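Local coordinates for glucanase (Klebsiella pneumoniae, PDB 5GY3), which probably acts as a family 8 endoglucanase, hydrolysing internal beta-1,4-glucosidic linkages in cellulose and related beta-glucans, at residues P46-L51 and A93-R98; L223-A228 and S232-P237; A240-Y245 and D275-E280; E283-D288 and L301-K306. One frame throughout, in Å; residues are numbered along the deposited sequence.

Contact 1: residues P46-L51 and A93-R98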
loop_
_atom_site.group_PDB
_atom_site.type_symbol
_atom_site.label_atom_id
_atom_site.label_comp_id
_atom_site.label_asym_id
_atom_site.label_seq_id
_atom_site.Cartn_x
_atom_site.Cartn_y
_atom_site.Cartn_z
ATOM N N PRO A 46 -6.221 13.332 18.010
ATOM C CA PRO A 46 -4.912 13.939 18.323
ATOM C C PRO A 46 -3.762 13.284 17.572
ATOM O O PRO A 46 -2.929 13.994 16.989
ATOM C CB PRO A 46 -4.801 13.755 19.844
ATOM C CG PRO A 46 -6.212 13.766 20.300
ATOM C CD PRO A 46 -6.968 13.008 19.243
ATOM N N ALA A 47 -3.714 11.948 17.547
ATOM C CA ALA A 47 -2.646 11.257 16.828
ATOM C C ALA A 47 -2.738 11.523 15.335
ATOM O O ALA A 47 -1.719 11.772 14.679
ATOM C CB ALA A 47 -2.703 9.754 17.103
ATOM N N PHE A 48 -3.954 11.471 14.778
ATOM C CA PHE A 48 -4.123 11.768 13.357
ATOM C C PHE A 48 -3.573 13.147 13.013
ATOM O O PHE A 48 -2.842 13.308 12.029
ATOM C CB PHE A 48 -5.595 11.669 12.955
ATOM C CG PHE A 48 -5.817 11.890 11.480
ATOM C CD1 PHE A 48 -5.951 13.169 10.969
ATOM C CD2 PHE A 48 -5.870 10.817 10.607
ATOM C CE1 PHE A 48 -6.121 13.384 9.610
ATOM C CE2 PHE A 48 -6.043 11.025 9.248
ATOM C CZ PHE A 48 -6.166 12.311 8.754
ATOM N N ASP A 49 -3.935 14.166 13.800
ATOM C CA ASP A 49 -3.480 15.516 13.486
ATOM C C ASP A 49 -1.963 15.643 13.628
ATOM O O ASP A 49 -1.329 16.370 12.853
ATOM C CB ASP A 49 -4.211 16.540 14.365
ATOM C CG ASP A 49 -5.655 16.801 13.906
ATOM O OD1 ASP A 49 -5.971 16.574 12.720
ATOM O OD2 ASP A 49 -6.481 17.255 14.727
ATOM N N LYS A 50 -1.364 14.938 14.598
ATOM C CA LYS A 50 0.095 14.938 14.729
ATOM C C LYS A 50 0.748 14.288 13.515
ATOM O O LYS A 50 1.718 14.814 12.956
ATOM C CB LYS A 50 0.525 14.200 16.001
ATOM C CG LYS A 50 0.457 14.986 17.315
ATOM C CD LYS A 50 0.622 14.045 18.542
ATOM C CE LYS A 50 -0.743 13.601 19.102
ATOM N NZ LYS A 50 -0.816 12.239 19.760
ATOM N N LEU A 51 0.235 13.120 13.112
ATOM C CA LEU A 51 0.790 12.406 11.965
ATOM C C LEU A 51 0.679 13.243 10.704
ATOM O O LEU A 51 1.638 13.361 9.928
ATOM C CB LEU A 51 0.063 11.075 11.775
ATOM C CG LEU A 51 0.202 10.028 12.871
ATOM C CD1 LEU A 51 -0.898 8.970 12.765
ATOM C CD2 LEU A 51 1.579 9.385 12.784
ATOM N N ALA A 93 -4.008 10.484 1.231
ATOM C CA ALA A 93 -5.238 11.109 0.753
ATOM C C ALA A 93 -6.460 10.316 1.191
ATOM O O ALA A 93 -7.520 10.889 1.471
ATOM C CB ALA A 93 -5.213 11.247 -0.772
ATOM N N TRP A 94 -6.338 8.990 1.207
ATOM C CA TRP A 94 -7.439 8.130 1.629
ATOM C C TRP A 94 -7.728 8.311 3.112
ATOM O O TRP A 94 -8.892 8.432 3.516
ATOM C CB TRP A 94 -7.077 6.675 1.314
ATOM C CG TRP A 94 -8.168 5.688 1.510
ATOM C CD1 TRP A 94 -9.521 5.919 1.497
ATOM C CD2 TRP A 94 -8.000 4.289 1.728
ATOM N NE1 TRP A 94 -10.201 4.739 1.695
ATOM C CE2 TRP A 94 -9.288 3.724 1.835
ATOM C CE3 TRP A 94 -6.882 3.453 1.837
ATOM C CZ2 TRP A 94 -9.487 2.365 2.067
ATOM C CZ3 TRP A 94 -7.085 2.095 2.048
ATOM C CH2 TRP A 94 -8.377 1.567 2.151
ATOM N N ALA A 95 -6.676 8.353 3.935
ATOM C CA ALA A 95 -6.865 8.587 5.362
ATOM C C ALA A 95 -7.559 9.924 5.622
ATOM O O ALA A 95 -8.429 10.019 6.503
ATOM C CB ALA A 95 -5.516 8.524 6.077
ATOM N N LEU A 96 -7.188 10.964 4.867
ATOM C CA LEU A 96 -7.821 12.276 5.024
ATOM C C LEU A 96 -9.298 12.228 4.668
ATOM O O LEU A 96 -10.132 12.819 5.365
ATOM C CB LEU A 96 -7.101 13.314 4.160
ATOM C CG LEU A 96 -5.764 13.753 4.765
ATOM C CD1 LEU A 96 -4.832 14.373 3.720
ATOM C CD2 LEU A 96 -6.014 14.722 5.935
ATOM N N LEU A 97 -9.646 11.539 3.579
ATOM C CA LEU A 97 -11.054 11.369 3.236
ATOM C C LEU A 97 -11.811 10.685 4.372
ATOM O O LEU A 97 -12.904 11.118 4.767
ATOM C CB LEU A 97 -11.157 10.573 1.937
ATOM C CG LEU A 97 -12.357 10.812 1.044
ATOM C CD1 LEU A 97 -12.446 12.313 0.771
ATOM C CD2 LEU A 97 -12.153 10.036 -0.249
ATOM N N ARG A 98 -11.227 9.627 4.936
ATOM C CA ARG A 98 -11.890 8.917 6.023
ATOM C C ARG A 98 -11.948 9.760 7.292
ATOM O O ARG A 98 -12.907 9.647 8.070
ATOM C CB ARG A 98 -11.183 7.580 6.256
ATOM C CG ARG A 98 -11.468 6.588 5.114
ATOM C CD ARG A 98 -10.398 5.500 4.956
ATOM N NE ARG A 98 -10.457 4.451 5.971
ATOM C CZ ARG A 98 -11.088 3.283 5.830
ATOM N NH1 ARG A 98 -11.747 2.997 4.718
ATOM N NH2 ARG A 98 -11.051 2.384 6.806
#
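Phe48 alone bridges segment 46-51 to segment 93-98, where its ring reaches Ala95 and Leu96. One residue before it, Ala47 gives its backbone N to the side-chain oxygen Asp44 OD1 at the start of helix 45-59, and its backbone O takes the regular helical bond from Leu51 N, which fixes the turn from which the phenylalanine departs. The CG of Phe48 stands trans to the backbone N (chi1 -177°), and its CB bond already points at helix 86-103, so the ring spans a gap in which the nearest CA atoms, those of Phe48 and Ala95, are 9.0 Å apart. The far end of the ring does the touching. Its CZ lies 3.7 Å from Leu96 CD2, and CE1 is 3.9 Å from the same methyl, which comes in near the ring plane, at the edge; the two side chains cross at about a right angle. On the neighbouring corner, Phe48 CE2 is 4.1 Å from Ala95 CB, while Ala95 O approaches that atom obliquely at 3.8 Å. Helices 45-59 and 86-103 belong to the (alpha/alpha)6 barrel characteristic of glycoside hydrolase family 8, and this contact is buried between helices, away from the centre of the chain, with Met36 and Val40 of helix 29-41 also against Phe48. Tyr108 and Trp103 meet the same ring edge-to-face. Next in sequence, Asp49 sets its OD1 in plane at the edge of the Phe48 ring, and that oxygen is satisfied by a hydrogen bond with Tyr108 OH. At the end of the segment, Leu51 turns to Met12 and Ile18.

Contact 2: residues L223-A228 and S232-P237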
loop_
_atom_site.group_PDB
_atom_site.type_symbol
_atom_site.label_atom_id
_atom_site.label_comp_id
_atom_site.label_asym_id
_atom_site.label_seq_id
_atom_site.Cartn_x
_atom_site.Cartn_y
_atom_site.Cartn_z
ATOM N N LEU A 223 -4.414 -8.254 0.259
ATOM C CA LEU A 223 -4.992 -7.362 1.253
ATOM C C LEU A 223 -5.889 -6.324 0.590
ATOM O O LEU A 223 -7.053 -6.167 0.966
ATOM C CB LEU A 223 -3.886 -6.683 2.059
ATOM C CG LEU A 223 -4.289 -5.476 2.915
ATOM C CD1 LEU A 223 -5.271 -5.863 4.035
ATOM C CD2 LEU A 223 -3.035 -4.853 3.506
ATOM N N TYR A 224 -5.371 -5.606 -0.415
ATOM C CA TYR A 224 -6.195 -4.558 -1.021
ATOM C C TYR A 224 -7.366 -5.145 -1.805
ATOM O O TYR A 224 -8.460 -4.563 -1.815
ATOM C CB TYR A 224 -5.341 -3.667 -1.922
ATOM C CG TYR A 224 -4.294 -2.859 -1.200
ATOM C CD1 TYR A 224 -4.548 -2.278 0.038
ATOM C CD2 TYR A 224 -3.037 -2.665 -1.772
ATOM C CE1 TYR A 224 -3.563 -1.518 0.688
ATOM C CE2 TYR A 224 -2.062 -1.924 -1.135
ATOM C CZ TYR A 224 -2.324 -1.353 0.094
ATOM O OH TYR A 224 -1.334 -0.605 0.707
ATOM N N LEU A 225 -7.171 -6.306 -2.439
ATOM C CA LEU A 225 -8.271 -6.961 -3.144
ATOM C C LEU A 225 -9.379 -7.367 -2.183
ATOM O O LEU A 225 -10.565 -7.137 -2.445
ATOM C CB LEU A 225 -7.763 -8.197 -3.889
ATOM C CG LEU A 225 -6.935 -7.985 -5.154
ATOM C CD1 LEU A 225 -6.384 -9.332 -5.636
ATOM C CD2 LEU A 225 -7.763 -7.306 -6.250
ATOM N N SER A 226 -9.010 -8.032 -1.090
ATOM C CA SER A 226 -10.012 -8.452 -0.125
ATOM C C SER A 226 -10.657 -7.253 0.567
ATOM O O SER A 226 -11.844 -7.299 0.907
ATOM C CB SER A 226 -9.378 -9.390 0.897
ATOM O OG SER A 226 -10.382 -9.848 1.776
ATOM N N TRP A 227 -9.895 -6.175 0.771
ATOM C CA TRP A 227 -10.447 -4.959 1.366
ATOM C C TRP A 227 -11.552 -4.384 0.485
ATOM O O TRP A 227 -12.623 -3.991 0.974
ATOM C CB TRP A 227 -9.307 -3.954 1.550
ATOM C CG TRP A 227 -9.500 -2.867 2.551
ATOM C CD1 TRP A 227 -10.679 -2.278 2.939
ATOM C CD2 TRP A 227 -8.465 -2.234 3.310
ATOM N NE1 TRP A 227 -10.428 -1.314 3.894
ATOM C CE2 TRP A 227 -9.078 -1.269 4.136
ATOM C CE3 TRP A 227 -7.071 -2.390 3.370
ATOM C CZ2 TRP A 227 -8.350 -0.466 5.012
ATOM C CZ3 TRP A 227 -6.354 -1.592 4.243
ATOM C CH2 TRP A 227 -6.989 -0.643 5.049
ATOM N N ALA A 228 -11.313 -4.345 -0.824
ATOM C CA ALA A 228 -12.297 -3.794 -1.747
ATOM C C ALA A 228 -13.420 -4.781 -2.050
ATOM O O ALA A 228 -14.588 -4.379 -2.127
ATOM C CB ALA A 228 -11.605 -3.361 -3.038
ATOM N N SER A 232 -13.762 -10.998 -5.213
ATOM C CA SER A 232 -13.069 -10.730 -6.469
ATOM C C SER A 232 -12.411 -11.981 -7.028
ATOM O O SER A 232 -11.706 -12.704 -6.315
ATOM C CB SER A 232 -12.008 -9.655 -6.263
ATOM O OG SER A 232 -11.200 -9.550 -7.425
ATOM N N ALA A 233 -12.612 -12.215 -8.329
ATOM C CA ALA A 233 -11.920 -13.310 -8.998
ATOM C C ALA A 233 -10.411 -13.105 -9.065
ATOM O O ALA A 233 -9.684 -14.070 -9.328
ATOM C CB ALA A 233 -12.478 -13.504 -10.408
ATOM N N LEU A 234 -9.921 -11.875 -8.851
ATOM C CA LEU A 234 -8.483 -11.641 -8.816
ATOM C C LEU A 234 -7.836 -12.273 -7.592
ATOM O O LEU A 234 -6.611 -12.402 -7.555
ATOM C CB LEU A 234 -8.182 -10.139 -8.842
ATOM C CG LEU A 234 -8.527 -9.474 -10.171
ATOM C CD1 LEU A 234 -8.559 -7.949 -10.016
ATOM C CD2 LEU A 234 -7.521 -9.898 -11.228
ATOM N N LEU A 235 -8.622 -12.665 -6.595
ATOM C CA LEU A 235 -8.052 -13.350 -5.444
ATOM C C LEU A 235 -7.713 -14.805 -5.736
ATOM O O LEU A 235 -7.010 -15.431 -4.936
ATOM C CB LEU A 235 -9.016 -13.257 -4.255
ATOM C CG LEU A 235 -8.976 -11.918 -3.508
ATOM C CD1 LEU A 235 -10.198 -11.728 -2.647
ATOM C CD2 LEU A 235 -7.730 -11.848 -2.629
ATOM N N ALA A 236 -8.164 -15.340 -6.875
ATOM C CA ALA A 236 -8.028 -16.776 -7.125
ATOM C C ALA A 236 -6.590 -17.288 -7.073
ATOM O O ALA A 236 -6.357 -18.323 -6.422
ATOM C CB ALA A 236 -8.688 -17.124 -8.466
ATOM N N PRO A 237 -5.598 -16.676 -7.735
ATOM C CA PRO A 237 -4.240 -17.242 -7.635
ATOM C C PRO A 237 -3.664 -17.137 -6.235
ATOM O O PRO A 237 -2.845 -17.982 -5.844
ATOM C CB PRO A 237 -3.429 -16.421 -8.652
ATOM C CG PRO A 237 -4.182 -15.132 -8.788
ATOM C CD PRO A 237 -5.640 -15.523 -8.654
#
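Ser232 OG accepts the backbone N of Leu234 at 3.0 Å, with an N-H...O angle of 147°, so the bond is somewhat bent. Because the donor lies two residues on, this is an ST turn, and a second bond, from Leu235 N to Ser232 O, tightens the same bend. The turn leads into helix 236-243 and presents the side chains of Leu234 and Leu235 to Leu225 of helix 220-228. Leu225 carries most of the meeting. Its CG is trans to the carbonyl carbon (chi1 -74°), and this sends the two methyls into the turn: CD1 lies 3.8 Å from Leu234 CB and 3.6 Å from Leu234 O, while CD2 packs against Leu234 CD1 at 3.9 Å. The two leucine side chains cross at about a right angle. Lower on the same residue, Leu225 CB meets Leu235 CD2 at 3.9 Å, and the other methyl of Leu235, CD1, comes within 4.1 Å of Ser226 CA, so Leu235 straddles two successive residues of the helix. Behind them, Phe155 of helix 155-164 packs on Leu225, and Leu276 of helix 268-278 touches Ser226. The contact thus packs the turn that leads into helix 236-243 against helix 220-228, the preceding helix of the family 8 (alpha/alpha)6 fold. No hydrogen bond crosses between the segments. The polar bonds of the turn are spent within it, holding its backbone in shape, while cohesion with the helix comes mainly from aliphatic carbons, which implies hydrophobic burial and van der Waals contact rather than directional bonding.

Contact 3: residues A240-Y245 and D275-E280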
loop_
_atom_site.group_PDB
_atom_site.type_symbol
_atom_site.label_atom_id
_atom_site.label_comp_id
_atom_site.label_asym_id
_atom_site.label_seq_id
_atom_site.Cartn_x
_atom_site.Cartn_y
_atom_site.Cartn_z
ATOM N N ALA A 240 -5.229 -19.985 -4.196
ATOM C CA ALA A 240 -4.701 -21.270 -4.660
ATOM C C ALA A 240 -3.282 -21.500 -4.162
ATOM O O ALA A 240 -2.943 -22.603 -3.716
ATOM C CB ALA A 240 -4.742 -21.349 -6.187
ATOM N N TRP A 241 -2.437 -20.470 -4.224
ATOM C CA TRP A 241 -1.058 -20.638 -3.789
ATOM C C TRP A 241 -0.986 -20.855 -2.283
ATOM O O TRP A 241 -0.301 -21.771 -1.811
ATOM C CB TRP A 241 -0.223 -19.425 -4.208
ATOM C CG TRP A 241 1.230 -19.606 -3.868
ATOM C CD1 TRP A 241 2.111 -20.448 -4.482
ATOM C CD2 TRP A 241 1.967 -18.931 -2.836
ATOM N NE1 TRP A 241 3.355 -20.340 -3.895
ATOM C CE2 TRP A 241 3.292 -19.420 -2.882
ATOM C CE3 TRP A 241 1.631 -17.972 -1.872
ATOM C CZ2 TRP A 241 4.291 -18.970 -2.007
ATOM C CZ3 TRP A 241 2.629 -17.524 -0.997
ATOM C CH2 TRP A 241 3.935 -18.035 -1.071
ATOM N N MET A 242 -1.702 -20.036 -1.510
ATOM C CA MET A 242 -1.674 -20.192 -0.060
ATOM C C MET A 242 -2.304 -21.515 0.374
ATOM O O MET A 242 -1.821 -22.157 1.315
ATOM C CB MET A 242 -2.374 -19.008 0.597
ATOM C CG MET A 242 -1.646 -17.693 0.335
ATOM S SD MET A 242 -2.577 -16.292 0.976
ATOM C CE MET A 242 -1.582 -14.936 0.347
ATOM N N GLN A 243 -3.370 -21.945 -0.302
ATOM C CA GLN A 243 -3.995 -23.223 0.035
ATOM C C GLN A 243 -3.069 -24.412 -0.215
ATOM O O GLN A 243 -3.327 -25.501 0.308
ATOM C CB GLN A 243 -5.302 -23.394 -0.754
ATOM C CG GLN A 243 -6.474 -22.608 -0.162
ATOM C CD GLN A 243 -7.655 -22.470 -1.126
ATOM O OE1 GLN A 243 -7.612 -22.948 -2.259
ATOM N NE2 GLN A 243 -8.707 -21.793 -0.678
ATOM N N SER A 244 -1.997 -24.239 -0.993
ATOM C CA SER A 244 -1.098 -25.354 -1.264
ATOM C C SER A 244 -0.040 -25.551 -0.179
ATOM O O SER A 244 0.796 -26.446 -0.319
ATOM C CB SER A 244 -0.421 -25.177 -2.628
ATOM O OG SER A 244 0.595 -24.188 -2.588
ATOM N N TYR A 245 -0.055 -24.750 0.884
ATOM C CA TYR A 245 0.902 -24.855 1.976
ATOM C C TYR A 245 0.186 -24.978 3.310
ATOM O O TYR A 245 -0.936 -24.489 3.461
ATOM C CB TYR A 245 1.836 -23.629 2.026
ATOM C CG TYR A 245 2.807 -23.573 0.881
ATOM C CD1 TYR A 245 3.949 -24.360 0.889
ATOM C CD2 TYR A 245 2.582 -22.744 -0.221
ATOM C CE1 TYR A 245 4.837 -24.330 -0.150
ATOM C CE2 TYR A 245 3.476 -22.710 -1.273
ATOM C CZ TYR A 245 4.606 -23.506 -1.229
ATOM O OH TYR A 245 5.515 -23.499 -2.262
ATOM N N ASP A 275 -4.311 -15.295 6.391
ATOM C CA ASP A 275 -5.596 -15.634 7.004
ATOM C C ASP A 275 -6.728 -14.839 6.370
ATOM O O ASP A 275 -7.806 -15.384 6.094
ATOM C CB ASP A 275 -5.569 -15.368 8.512
ATOM C CG ASP A 275 -4.770 -16.407 9.297
ATOM O OD1 ASP A 275 -4.470 -17.490 8.759
ATOM O OD2 ASP A 275 -4.450 -16.124 10.472
ATOM N N LEU A 276 -6.496 -13.545 6.129
ATOM C CA LEU A 276 -7.498 -12.730 5.450
ATOM C C LEU A 276 -7.803 -13.281 4.065
ATOM O O LEU A 276 -8.974 -13.374 3.665
ATOM C CB LEU A 276 -7.026 -11.273 5.365
ATOM C CG LEU A 276 -7.970 -10.282 4.667
ATOM C CD1 LEU A 276 -9.297 -10.146 5.430
ATOM C CD2 LEU A 276 -7.307 -8.928 4.511
ATOM N N THR A 277 -6.763 -13.654 3.312
ATOM C CA THR A 277 -6.966 -14.104 1.941
ATOM C C THR A 277 -7.809 -15.369 1.889
ATOM O O THR A 277 -8.652 -15.524 0.997
ATOM C CB THR A 277 -5.616 -14.330 1.264
ATOM O OG1 THR A 277 -4.893 -13.098 1.268
ATOM C CG2 THR A 277 -5.779 -14.828 -0.178
ATOM N N LEU A 278 -7.595 -16.281 2.827
ATOM C CA LEU A 278 -8.315 -17.546 2.835
ATOM C C LEU A 278 -9.611 -17.483 3.628
ATOM O O LEU A 278 -10.336 -18.481 3.685
ATOM C CB LEU A 278 -7.412 -18.658 3.388
ATOM C CG LEU A 278 -6.176 -19.013 2.560
ATOM C CD1 LEU A 278 -5.498 -20.298 3.054
ATOM C CD2 LEU A 278 -6.519 -19.109 1.076
ATOM N N GLY A 279 -9.931 -16.335 4.221
ATOM C CA GLY A 279 -11.134 -16.245 5.017
ATOM C C GLY A 279 -11.080 -17.009 6.314
ATOM O O GLY A 279 -12.129 -17.323 6.883
ATOM N N GLU A 280 -9.893 -17.328 6.798
ATOM C CA GLU A 280 -9.792 -18.038 8.063
ATOM C C GLU A 280 -10.080 -17.082 9.214
ATOM O O GLU A 280 -9.457 -16.016 9.294
ATOM C CB GLU A 280 -8.415 -18.661 8.238
ATOM C CG GLU A 280 -8.391 -19.721 9.317
ATOM C CD GLU A 280 -7.194 -20.630 9.212
ATOM O OE1 GLU A 280 -6.616 -20.969 10.268
ATOM O OE2 GLU A 280 -6.829 -21.005 8.073
HETATM O O HOH W 1 -9.994 -21.287 1.925
#
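A Schellman motif closes helix 268-278, and within it Thr277 and Leu278 pack against Met242 and Gln243, near the close of helix 236-243. The evidence for the motif is the positive phi of Gly279 (70°) with two bonds back into the turn: Glu280 N to Asp275 O at 2.9 Å and Gly279 N to Leu276 O. Both helices belong to the (alpha/alpha)6 architecture of family 8, and the contact ties their ends together at a partly buried place. On its inner side, Met242 runs out fully extended beyond CG and crosses Thr277 at about a right angle. Its SD rests 3.6 Å from Thr277 CB and 3.7 Å from CG2, a thioether against aliphatic carbons. The hydroxyl of Thr277 has its own partner, Val273 O one turn earlier in the helix. Leu278 sets its two methyls against Met242 and Gln243: CD2 is 3.7 Å from Gln243 CG, and CD1 lies 4.2 Å from Met242 CB. The close of helix 236-243 has a polar fastening too, since Trp241 O is gripped by both Ser244 N and Ser244 OG; the hydroxyl donates at 2.7 Å, with a C=O...O angle of 138° and a tilt of 18° from the carbonyl plane. Gln243 follows the surface of Leu278 with an extended chain, passing its amide beyond the methyls. There Gln243 NE2 donates to a water at 2.9 Å, and that water in turn makes a weak, 3.3 Å bond to Leu278 O.

Contact 4: residues E283-D288 and L301-K306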
loop_
_atom_site.group_PDB
_atom_site.type_symbol
_atom_site.label_atom_id
_atom_site.label_comp_id
_atom_site.label_asym_id
_atom_site.label_seq_id
_atom_site.Cartn_x
_atom_site.Cartn_y
_atom_site.Cartn_z
ATOM N N GLU A 283 -8.848 -13.370 15.380
ATOM C CA GLU A 283 -9.276 -12.381 16.356
ATOM C C GLU A 283 -8.495 -11.084 16.177
ATOM O O GLU A 283 -7.531 -11.014 15.410
ATOM C CB GLU A 283 -9.108 -12.921 17.772
ATOM C CG GLU A 283 -10.307 -13.694 18.274
ATOM C CD GLU A 283 -10.429 -13.649 19.785
ATOM O OE1 GLU A 283 -11.263 -14.391 20.345
ATOM O OE2 GLU A 283 -9.688 -12.874 20.431
ATOM N N ALA A 284 -8.938 -10.049 16.888
ATOM C CA ALA A 284 -8.297 -8.745 16.818
ATOM C C ALA A 284 -6.794 -8.884 17.061
ATOM O O ALA A 284 -6.373 -9.724 17.866
ATOM C CB ALA A 284 -8.915 -7.793 17.846
ATOM N N PRO A 285 -5.960 -8.103 16.380
ATOM C CA PRO A 285 -4.516 -8.331 16.466
ATOM C C PRO A 285 -3.939 -7.912 17.806
ATOM O O PRO A 285 -4.478 -7.055 18.510
ATOM C CB PRO A 285 -3.956 -7.463 15.334
ATOM C CG PRO A 285 -4.934 -6.341 15.235
ATOM C CD PRO A 285 -6.282 -6.983 15.477
ATOM N N GLN A 286 -2.820 -8.536 18.145
ATOM C CA GLN A 286 -1.974 -8.136 19.254
ATOM C C GLN A 286 -0.589 -7.814 18.707
ATOM O O GLN A 286 -0.073 -8.534 17.850
ATOM C CB GLN A 286 -1.895 -9.250 20.306
ATOM C CG GLN A 286 -3.224 -9.532 21.003
ATOM C CD GLN A 286 -3.125 -10.639 22.045
ATOM O OE1 GLN A 286 -2.119 -11.345 22.128
ATOM N NE2 GLN A 286 -4.172 -10.786 22.850
ATOM N N ILE A 287 0.003 -6.730 19.192
ATOM C CA ILE A 287 1.320 -6.280 18.749
ATOM C C ILE A 287 2.335 -6.836 19.744
ATOM O O ILE A 287 2.481 -6.304 20.855
ATOM C CB ILE A 287 1.390 -4.749 18.662
ATOM C CG1 ILE A 287 0.308 -4.209 17.722
ATOM C CG2 ILE A 287 2.746 -4.281 18.223
ATOM C CD1 ILE A 287 0.217 -4.935 16.405
ATOM N N ASP A 288 3.045 -7.900 19.361
ATOM C CA ASP A 288 4.057 -8.446 20.252
ATOM C C ASP A 288 5.414 -7.776 19.990
ATOM O O ASP A 288 5.639 -7.117 18.965
ATOM C CB ASP A 288 4.194 -9.954 20.078
ATOM C CG ASP A 288 4.623 -10.330 18.693
ATOM O OD1 ASP A 288 4.174 -9.715 17.716
ATOM O OD2 ASP A 288 5.365 -11.304 18.592
ATOM N N LEU A 301 -3.875 -3.439 9.613
ATOM C CA LEU A 301 -4.543 -3.173 8.344
ATOM C C LEU A 301 -5.448 -4.332 7.950
ATOM O O LEU A 301 -6.534 -4.123 7.388
ATOM C CB LEU A 301 -3.509 -2.916 7.256
ATOM C CG LEU A 301 -2.665 -1.655 7.400
ATOM C CD1 LEU A 301 -1.500 -1.716 6.433
ATOM C CD2 LEU A 301 -3.521 -0.411 7.157
ATOM N N VAL A 302 -5.016 -5.563 8.240
ATOM C CA VAL A 302 -5.859 -6.728 7.985
ATOM C C VAL A 302 -7.136 -6.645 8.810
ATOM O O VAL A 302 -8.237 -6.890 8.307
ATOM C CB VAL A 302 -5.070 -8.026 8.260
ATOM C CG1 VAL A 302 -6.005 -9.213 8.376
ATOM C CG2 VAL A 302 -4.077 -8.260 7.139
ATOM N N TRP A 303 -7.011 -6.260 10.082
ATOM C CA TRP A 303 -8.182 -6.103 10.937
ATOM C C TRP A 303 -9.113 -5.020 10.406
ATOM O O TRP A 303 -10.334 -5.220 10.337
ATOM C CB TRP A 303 -7.739 -5.784 12.365
ATOM C CG TRP A 303 -8.880 -5.668 13.333
ATOM C CD1 TRP A 303 -9.290 -4.540 13.984
ATOM C CD2 TRP A 303 -9.768 -6.715 13.738
ATOM N NE1 TRP A 303 -10.373 -4.826 14.782
ATOM C CE2 TRP A 303 -10.686 -6.153 14.649
ATOM C CE3 TRP A 303 -9.873 -8.076 13.426
ATOM C CZ2 TRP A 303 -11.698 -6.905 15.251
ATOM C CZ3 TRP A 303 -10.874 -8.820 14.023
ATOM C CH2 TRP A 303 -11.773 -8.233 14.928
ATOM N N LEU A 304 -8.547 -3.876 10.000
ATOM C CA LEU A 304 -9.339 -2.802 9.406
ATOM C C LEU A 304 -10.033 -3.256 8.129
ATOM O O LEU A 304 -11.201 -2.923 7.893
ATOM C CB LEU A 304 -8.439 -1.605 9.115
ATOM C CG LEU A 304 -9.138 -0.358 8.597
ATOM C CD1 LEU A 304 -10.309 0.011 9.508
ATOM C CD2 LEU A 304 -8.140 0.762 8.534
ATOM N N ALA A 305 -9.315 -3.989 7.274
ATOM C CA ALA A 305 -9.928 -4.516 6.061
ATOM C C ALA A 305 -11.131 -5.391 6.391
ATOM O O ALA A 305 -12.175 -5.301 5.733
ATOM C CB ALA A 305 -8.890 -5.297 5.249
ATOM N N LYS A 306 -11.006 -6.234 7.418
ATOM C CA LYS A 306 -12.143 -7.043 7.845
ATOM C C LYS A 306 -13.281 -6.158 8.335
ATOM O O LYS A 306 -14.441 -6.370 7.963
ATOM C CB LYS A 306 -11.713 -8.028 8.934
ATOM C CG LYS A 306 -10.766 -9.097 8.428
ATOM C CD LYS A 306 -10.025 -9.797 9.566
ATOM C CE LYS A 306 -10.941 -10.749 10.302
ATOM N NZ LYS A 306 -10.383 -11.107 11.631
#
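With chi1 at -177° and chi2 at -113°, Trp303 swings its indole off helix 293-307 so that one broad face receives Ala284 and Pro285. The CG lies beside the carbonyl carbon of the tryptophan, and its CB bond points directly at segment 283-288, which has neither helix nor strand but passes over the ring as an extended chain. Two CH-pi contacts define how the segment lies on the ring. Ala284 CA stands 3.7 Å above the centroid of the six-membered ring and only 9° off its normal, almost directly overhead; Pro285 CD sits above the five-membered ring, 4.0 Å from its centroid and more displaced. The proline CD also closes to 3.6 Å on Trp303 CG, the proline and indole side chains crossing at about a right angle. The segment belongs to the connection between helices 268-278 and 293-307, consecutive in the (alpha/alpha)6 fold of family 8; the chain then turns back, and helix 293-307 brings Trp303 against the segment at the surface. Further over the benzo portion, Ala284 CB lies 3.9 Å from Trp303 CZ2, and Ala284 N is 3.7 Å from CZ3 above the same face. Glu283 C comes within 3.9 Å of Trp303 CZ3 in an oblique approach. Both loop residues over the face thus present CH groups to the pi cloud, and no hydrogen bond spans the two segments. Farther along, the chain gains polar support from helix 293-307, where Lys299 NZ bonds Gln286 O, while Ile287 packs on Ala296 and Gln300.

How the contacts relate
Helix 236-243 serves contacts 2 and 3, whose centres lie about 12 Å apart; Leu223 CD1 of contact 2 touches Leu276 CD2 of contact 3 at 3.7 Å. Leu276 also joins contact 3 to contact 4, its CD1 resting 3.5 Å from Lys306 CG. Contact 1 connects to this group through Trp94, whose CH2 is 3.5 Å from Trp227 CZ2, and through Arg98, whose NH2 lies 3.7 Å from Leu304 CD1. Trp227 in turn packs on Ala305 and Leu304, linking contacts 2 and 4. All four lie away from Asp87, the predicted nucleophile, although it sits on helix 86-103, whose later turns supply contact 1.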